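Local coordinates for core protein VP4 (Bluetongue virus, PDB 2JHP), which forms part of the inner capsid of the virus and works as a multifunctional RNA-capping enzyme, an assembly line for the viral cap, at residues Y9-L14 against S71-V76; A164-R169 against R367-L372. All blocks are in the same frame, centred on the assembly; numbering follows the deposited sequence.

Interaction 1 of 2, residues Y9-L14 against S71-V76; sequences YVTNEL and STHKNV
The His73 ring carries Glu13 OE2 over one face, 3.7 Å above the plane and offset toward the rim, with Thr72 OG1 above that same face. The carboxylate is turned 39° from the ring plane, and Glu13 OE1 comes to 3.6 Å of His73 CE1. The other aromatic, Tyr9, meets the CG2 methyl of Val76 obliquely, while its hydroxyl bonds to Gly52 O. The contact lies where neighbouring strands 7-10 and 67-71 of a five-stranded parallel sheet end and their chains turn off; backbone bonds from Tyr9 and Thr11 to strand 67-71 pair them up to this point. Beyond the strands the contact becomes polar. Glu13, its chain bent at chi2 (-74°), brings OE2 to Thr72, where the backbone N donates at 3.0 Å nearly along the C-O axis and OG1 donates at 2.7 Å from above the carboxylate plane. Two donors from one residue thus hold this oxygen. Thr11 OG1 meets OE1 on its syn side, about 19° out of the carboxylate plane, at a distance that is suspiciously short. Ser71 OG lies within reach of both Thr11 OG1 and Glu13 OE2; which of them takes its one proton is not settled. It also receives the backbone N of His73, closing an ST turn that bends the chain as it leaves the strand. Leu14, packed on Phe102 of helix 99-112, slides past Thr72 in the opposite direction. Leu14 CD1 rests 3.9 Å from Thr72 CG2, and Leu14 CD2 lies 3.7 Å from Ser71 CA.

Interaction 2 of 2, residues A164-R169 against R367-L372; sequences AEIGTR and RKMVEL
Ile166 reaches from the irregular 164-169 loop onto Met369 of helix 363-373, the two apolar side chains crossing at about a right angle. Ile166 CD1 lies 3.4 Å from Met369 CG and 3.9 Å from SD, with the CG2 branch alongside; Met369 also packs on Tyr160 and on Leu336 of strand 335-341. One turn along the helix, Leu372 CD1 meets the CA of Gly167 at 4.2 Å. Ile166 and Gly167 are poorly ordered, so the fine detail here is doubtful.

The polar contact lies near the end of the helix. Arg169, folded by bends at chi2 (76°) and chi3 (81°), lays one face of its guanidinium over Leu372 O, with NH2 3.7 Å from Glu371 O. The N-H groups point poorly for bonding, and no hydrogen bond joins the two segments; the closest approach of NE to Leu372 O is too short to trust. Just beyond, Thr168 O is bonded to Tyr373 OH.

The chemistry implies a loosely specified surface contact: Ile166 methyls against the methionine CG and SD, a leucine methyl against Gly167, and a positive group over carbonyls of the last turn, where the helix dipole would probably attract it without a directed bond.

In the fold
The two contacts are separate in space and in sequence: their centres are 52 Å apart and their nearest atoms about 40 Å, each centre lying 30 Å from that of the chain. Interaction 1 belongs to the parallel sheet near the N-terminus. Helix 99-112, which touches it, is followed in sequence by helix 114-128, source of Arg114, Phe117, Gly118 and Arg122 in one guanine pocket. In interaction 2, the 164-169 loop and helix 363-373 precede in sequence helices 178-186 and 380-391, which supply Asp184 and Tyr185, and Lys383, Lys384 and Phe387, to the other. The protein also binds two S-adenosyl-L-homocysteine molecules. Neither contact includes a residue of either guanine pocket.

Interaction 1 of 2, residues Y9-L14 against S71-V76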
loop_
_atom_site.group_PDB
_atom_site.type_symbol
_atom_site.label_atom_id
_atom_site.label_comp_id
_atom_site.label_asym_id
_atom_site.label_seq_id
_atom_site.Cartn_x
_atom_site.Cartn_y
_atom_site.Cartn_z
ATOM N N TYR A 9 -25.627 4.095 -1.844
ATOM C CA TYR A 9 -26.862 3.345 -1.922
ATOM C C TYR A 9 -27.213 2.713 -0.583
ATOM O O TYR A 9 -26.404 1.995 0.022
ATOM C CB TYR A 9 -26.790 2.286 -3.021
ATOM C CG TYR A 9 -27.968 1.334 -3.022
ATOM C CD1 TYR A 9 -29.090 1.578 -3.818
ATOM C CD2 TYR A 9 -27.961 0.186 -2.219
ATOM C CE1 TYR A 9 -30.176 0.700 -3.814
ATOM C CE2 TYR A 9 -29.035 -0.696 -2.208
ATOM C CZ TYR A 9 -30.135 -0.439 -3.010
ATOM O OH TYR A 9 -31.191 -1.308 -2.990
ATOM N N VAL A 10 -28.438 2.974 -0.143
ATOM C CA VAL A 10 -28.954 2.402 1.099
ATOM C C VAL A 10 -30.168 1.519 0.826
ATOM O O VAL A 10 -30.937 1.778 -0.106
ATOM C CB VAL A 10 -29.300 3.502 2.136
ATOM C CG1 VAL A 10 -28.084 4.388 2.391
ATOM C CG2 VAL A 10 -30.492 4.345 1.675
ATOM N N THR A 11 -30.325 0.475 1.638
ATOM C CA THR A 11 -31.471 -0.425 1.535
ATOM C C THR A 11 -32.712 0.201 2.176
ATOM O O THR A 11 -32.627 1.243 2.834
ATOM C CB THR A 11 -31.178 -1.818 2.142
ATOM O OG1 THR A 11 -30.831 -1.689 3.529
ATOM C CG2 THR A 11 -30.040 -2.491 1.398
ATOM N N ASN A 12 -33.854 -0.449 1.984
ATOM C CA ASN A 12 -35.156 0.159 2.255
ATOM C C ASN A 12 -35.413 0.606 3.690
ATOM O O ASN A 12 -35.987 1.676 3.908
ATOM C CB ASN A 12 -36.286 -0.753 1.760
ATOM C CG ASN A 12 -36.351 -0.828 0.242
ATOM O OD1 ASN A 12 -36.200 -1.899 -0.346
ATOM N ND2 ASN A 12 -36.562 0.319 -0.400
ATOM N N GLU A 13 -34.974 -0.199 4.659
ATOM C CA GLU A 13 -35.231 0.082 6.080
ATOM C C GLU A 13 -34.536 1.364 6.539
ATOM O O GLU A 13 -34.783 1.859 7.636
ATOM C CB GLU A 13 -34.827 -1.117 6.962
ATOM C CG GLU A 13 -33.339 -1.210 7.344
ATOM C CD GLU A 13 -32.398 -1.653 6.209
ATOM O OE1 GLU A 13 -32.834 -1.821 5.044
ATOM O OE2 GLU A 13 -31.194 -1.833 6.493
ATOM N N LEU A 14 -33.696 1.905 5.662
ATOM C CA LEU A 14 -32.772 2.984 5.981
ATOM C C LEU A 14 -33.139 4.224 5.172
ATOM O O LEU A 14 -32.825 5.354 5.561
ATOM C CB LEU A 14 -31.361 2.524 5.608
ATOM C CG LEU A 14 -30.156 2.638 6.543
ATOM C CD1 LEU A 14 -30.457 2.146 7.941
ATOM C CD2 LEU A 14 -28.992 1.851 5.966
ATOM N N SER A 71 -26.246 -0.814 4.568
ATOM C CA SER A 71 -27.438 -1.446 5.159
ATOM C C SER A 71 -27.222 -1.877 6.604
ATOM O O SER A 71 -26.089 -1.912 7.087
ATOM C CB SER A 71 -27.862 -2.676 4.339
ATOM O OG SER A 71 -29.015 -3.296 4.893
ATOM N N THR A 72 -28.319 -2.206 7.287
ATOM C CA THR A 72 -28.244 -2.890 8.573
ATOM C C THR A 72 -27.990 -4.379 8.334
ATOM O O THR A 72 -27.289 -5.028 9.112
ATOM C CB THR A 72 -29.525 -2.701 9.440
ATOM O OG1 THR A 72 -30.673 -3.209 8.746
ATOM C CG2 THR A 72 -29.740 -1.228 9.787
ATOM N N HIS A 73 -28.550 -4.894 7.237
ATOM C CA HIS A 73 -28.449 -6.311 6.860
ATOM C C HIS A 73 -27.036 -6.690 6.376
ATOM O O HIS A 73 -26.234 -5.821 6.037
ATOM C CB HIS A 73 -29.510 -6.660 5.801
ATOM C CG HIS A 73 -30.906 -6.241 6.172
ATOM N ND1 HIS A 73 -31.699 -5.478 5.340
ATOM C CD2 HIS A 73 -31.646 -6.475 7.285
ATOM C CE1 HIS A 73 -32.866 -5.263 5.922
ATOM N NE2 HIS A 73 -32.859 -5.855 7.104
ATOM N N LYS A 74 -26.731 -7.987 6.355
ATOM C CA LYS A 74 -25.382 -8.448 6.007
ATOM C C LYS A 74 -25.033 -8.236 4.531
ATOM O O LYS A 74 -23.883 -7.945 4.199
ATOM C CB LYS A 74 -25.181 -9.918 6.385
ATOM C CG LYS A 74 -23.713 -10.282 6.649
ATOM C CD LYS A 74 -23.397 -11.767 6.400
ATOM C CE LYS A 74 -23.056 -12.053 4.928
ATOM N NZ LYS A 74 -21.758 -11.465 4.485
ATOM N N ASN A 75 -26.017 -8.388 3.649
ATOM C CA ASN A 75 -25.771 -8.252 2.210
ATOM C C ASN A 75 -26.980 -7.828 1.389
ATOM O O ASN A 75 -28.089 -7.720 1.910
ATOM C CB ASN A 75 -25.154 -9.530 1.634
ATOM C CG ASN A 75 -25.898 -10.769 2.041
ATOM O OD1 ASN A 75 -27.128 -10.822 1.985
ATOM N ND2 ASN A 75 -25.154 -11.787 2.447
ATOM N N VAL A 76 -26.743 -7.591 0.101
ATOM C CA VAL A 76 -27.791 -7.202 -0.834
ATOM C C VAL A 76 -27.751 -8.121 -2.067
ATOM O O VAL A 76 -26.674 -8.552 -2.503
ATOM C CB VAL A 76 -27.727 -5.661 -1.179
ATOM C CG1 VAL A 76 -26.563 -5.322 -2.103
ATOM C CG2 VAL A 76 -29.049 -5.157 -1.761
#

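Interaction 2 of 2, residues A164-R169 against R367-L372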
loop_
_atom_site.group_PDB
_atom_site.type_symbol
_atom_site.label_atom_id
_atom_site.label_comp_id
_atom_site.label_asym_id
_atom_site.label_seq_id
_atom_site.Cartn_x
_atom_site.Cartn_y
_atom_site.Cartn_z
ATOM N N ALA A 164 25.649 11.194 16.293
ATOM C CA ALA A 164 24.563 11.768 17.118
ATOM C C ALA A 164 23.715 12.852 16.417
ATOM O O ALA A 164 24.223 13.643 15.597
ATOM C CB ALA A 164 25.108 12.293 18.491
ATOM N N GLU A 165 22.425 12.887 16.758
ATOM C CA GLU A 165 21.487 13.849 16.164
ATOM C C GLU A 165 20.377 14.280 17.131
ATOM O O GLU A 165 20.076 15.473 17.249
ATOM C CB GLU A 165 20.870 13.265 14.887
ATOM C CG GLU A 165 20.093 14.272 14.047
ATOM C CD GLU A 165 19.238 13.617 12.979
ATOM O OE1 GLU A 165 18.727 14.349 12.101
ATOM O OE2 GLU A 165 19.073 12.376 13.018
ATOM N N ILE A 166 19.794 13.285 17.806
ATOM C CA ILE A 166 18.627 13.412 18.710
ATOM C C ILE A 166 18.295 14.808 19.287
ATOM O O ILE A 166 19.181 15.499 19.798
ATOM C CB ILE A 166 18.682 12.336 19.835
ATOM C CG1 ILE A 166 20.098 12.277 20.443
ATOM C CG2 ILE A 166 18.184 10.988 19.298
ATOM C CD1 ILE A 166 20.677 10.881 20.663
ATOM N N GLY A 167 17.023 15.220 19.224
ATOM C CA GLY A 167 15.898 14.380 18.784
ATOM C C GLY A 167 15.751 14.160 17.281
ATOM O O GLY A 167 16.573 13.474 16.672
ATOM N N THR A 168 14.694 14.696 16.673
ATOM C CA THR A 168 13.607 15.393 17.358
ATOM C C THR A 168 12.606 14.393 17.960
ATOM O O THR A 168 12.703 13.187 17.721
ATOM C CB THR A 168 12.878 16.345 16.381
ATOM O OG1 THR A 168 11.888 17.102 17.087
ATOM C CG2 THR A 168 12.218 15.560 15.244
ATOM N N ARG A 169 11.652 14.902 18.741
ATOM C CA ARG A 169 10.608 14.074 19.353
ATOM C C ARG A 169 9.394 13.894 18.432
ATOM O O ARG A 169 9.044 14.799 17.676
ATOM C CB ARG A 169 10.167 14.694 20.690
ATOM C CG ARG A 169 8.851 14.149 21.259
ATOM C CD ARG A 169 9.011 12.757 21.883
ATOM N NE ARG A 169 9.553 12.842 23.242
ATOM C CZ ARG A 169 8.827 13.050 24.341
ATOM N NH1 ARG A 169 7.507 13.191 24.269
ATOM N NH2 ARG A 169 9.426 13.112 25.523
ATOM N N ARG A 367 21.352 8.782 27.304
ATOM C CA ARG A 367 20.449 8.960 28.440
ATOM C C ARG A 367 19.210 9.740 27.997
ATOM O O ARG A 367 18.095 9.431 28.415
ATOM C CB ARG A 367 21.179 9.692 29.566
ATOM C CG ARG A 367 20.628 9.489 30.963
ATOM C CD ARG A 367 21.761 9.166 31.943
ATOM N NE ARG A 367 22.191 7.774 31.780
ATOM C CZ ARG A 367 23.289 7.242 32.322
ATOM N NH1 ARG A 367 24.117 7.976 33.073
ATOM N NH2 ARG A 367 23.562 5.960 32.103
ATOM N N LYS A 368 19.422 10.745 27.142
ATOM C CA LYS A 368 18.334 11.532 26.564
ATOM C C LYS A 368 17.384 10.676 25.746
ATOM O O LYS A 368 16.167 10.856 25.823
ATOM C CB LYS A 368 18.866 12.665 25.679
ATOM C CG LYS A 368 18.598 14.073 26.209
ATOM C CD LYS A 368 17.156 14.552 25.958
ATOM C CE LYS A 368 16.813 15.761 26.832
ATOM N NZ LYS A 368 15.424 16.250 26.625
ATOM N N MET A 369 17.933 9.756 24.958
ATOM C CA MET A 369 17.104 8.938 24.081
ATOM C C MET A 369 15.985 8.252 24.866
ATOM O O MET A 369 14.807 8.369 24.506
ATOM C CB MET A 369 17.948 7.916 23.312
ATOM C CG MET A 369 18.733 8.507 22.160
ATOM S SD MET A 369 19.165 7.284 20.907
ATOM C CE MET A 369 20.517 6.425 21.690
ATOM N N VAL A 370 16.365 7.559 25.943
ATOM C CA VAL A 370 15.421 6.929 26.863
ATOM C C VAL A 370 14.347 7.934 27.290
ATOM O O VAL A 370 13.155 7.687 27.133
ATOM C CB VAL A 370 16.144 6.370 28.111
ATOM C CG1 VAL A 370 15.133 5.905 29.181
ATOM C CG2 VAL A 370 17.111 5.249 27.724
ATOM N N GLU A 371 14.781 9.079 27.800
ATOM C CA GLU A 371 13.869 10.120 28.297
ATOM C C GLU A 371 12.942 10.681 27.224
ATOM O O GLU A 371 11.839 11.131 27.532
ATOM C CB GLU A 371 14.665 11.259 28.919
ATOM C CG GLU A 371 15.563 10.798 30.042
ATOM C CD GLU A 371 16.738 11.726 30.277
ATOM O OE1 GLU A 371 16.699 12.897 29.817
ATOM O OE2 GLU A 371 17.702 11.274 30.931
ATOM N N LEU A 372 13.396 10.660 25.974
ATOM C CA LEU A 372 12.611 11.187 24.866
ATOM C C LEU A 372 11.632 10.169 24.278
ATOM O O LEU A 372 10.537 10.546 23.873
ATOM C CB LEU A 372 13.516 11.729 23.748
ATOM C CG LEU A 372 14.253 13.062 23.922
ATOM C CD1 LEU A 372 15.178 13.314 22.733
ATOM C CD2 LEU A 372 13.279 14.212 24.079
#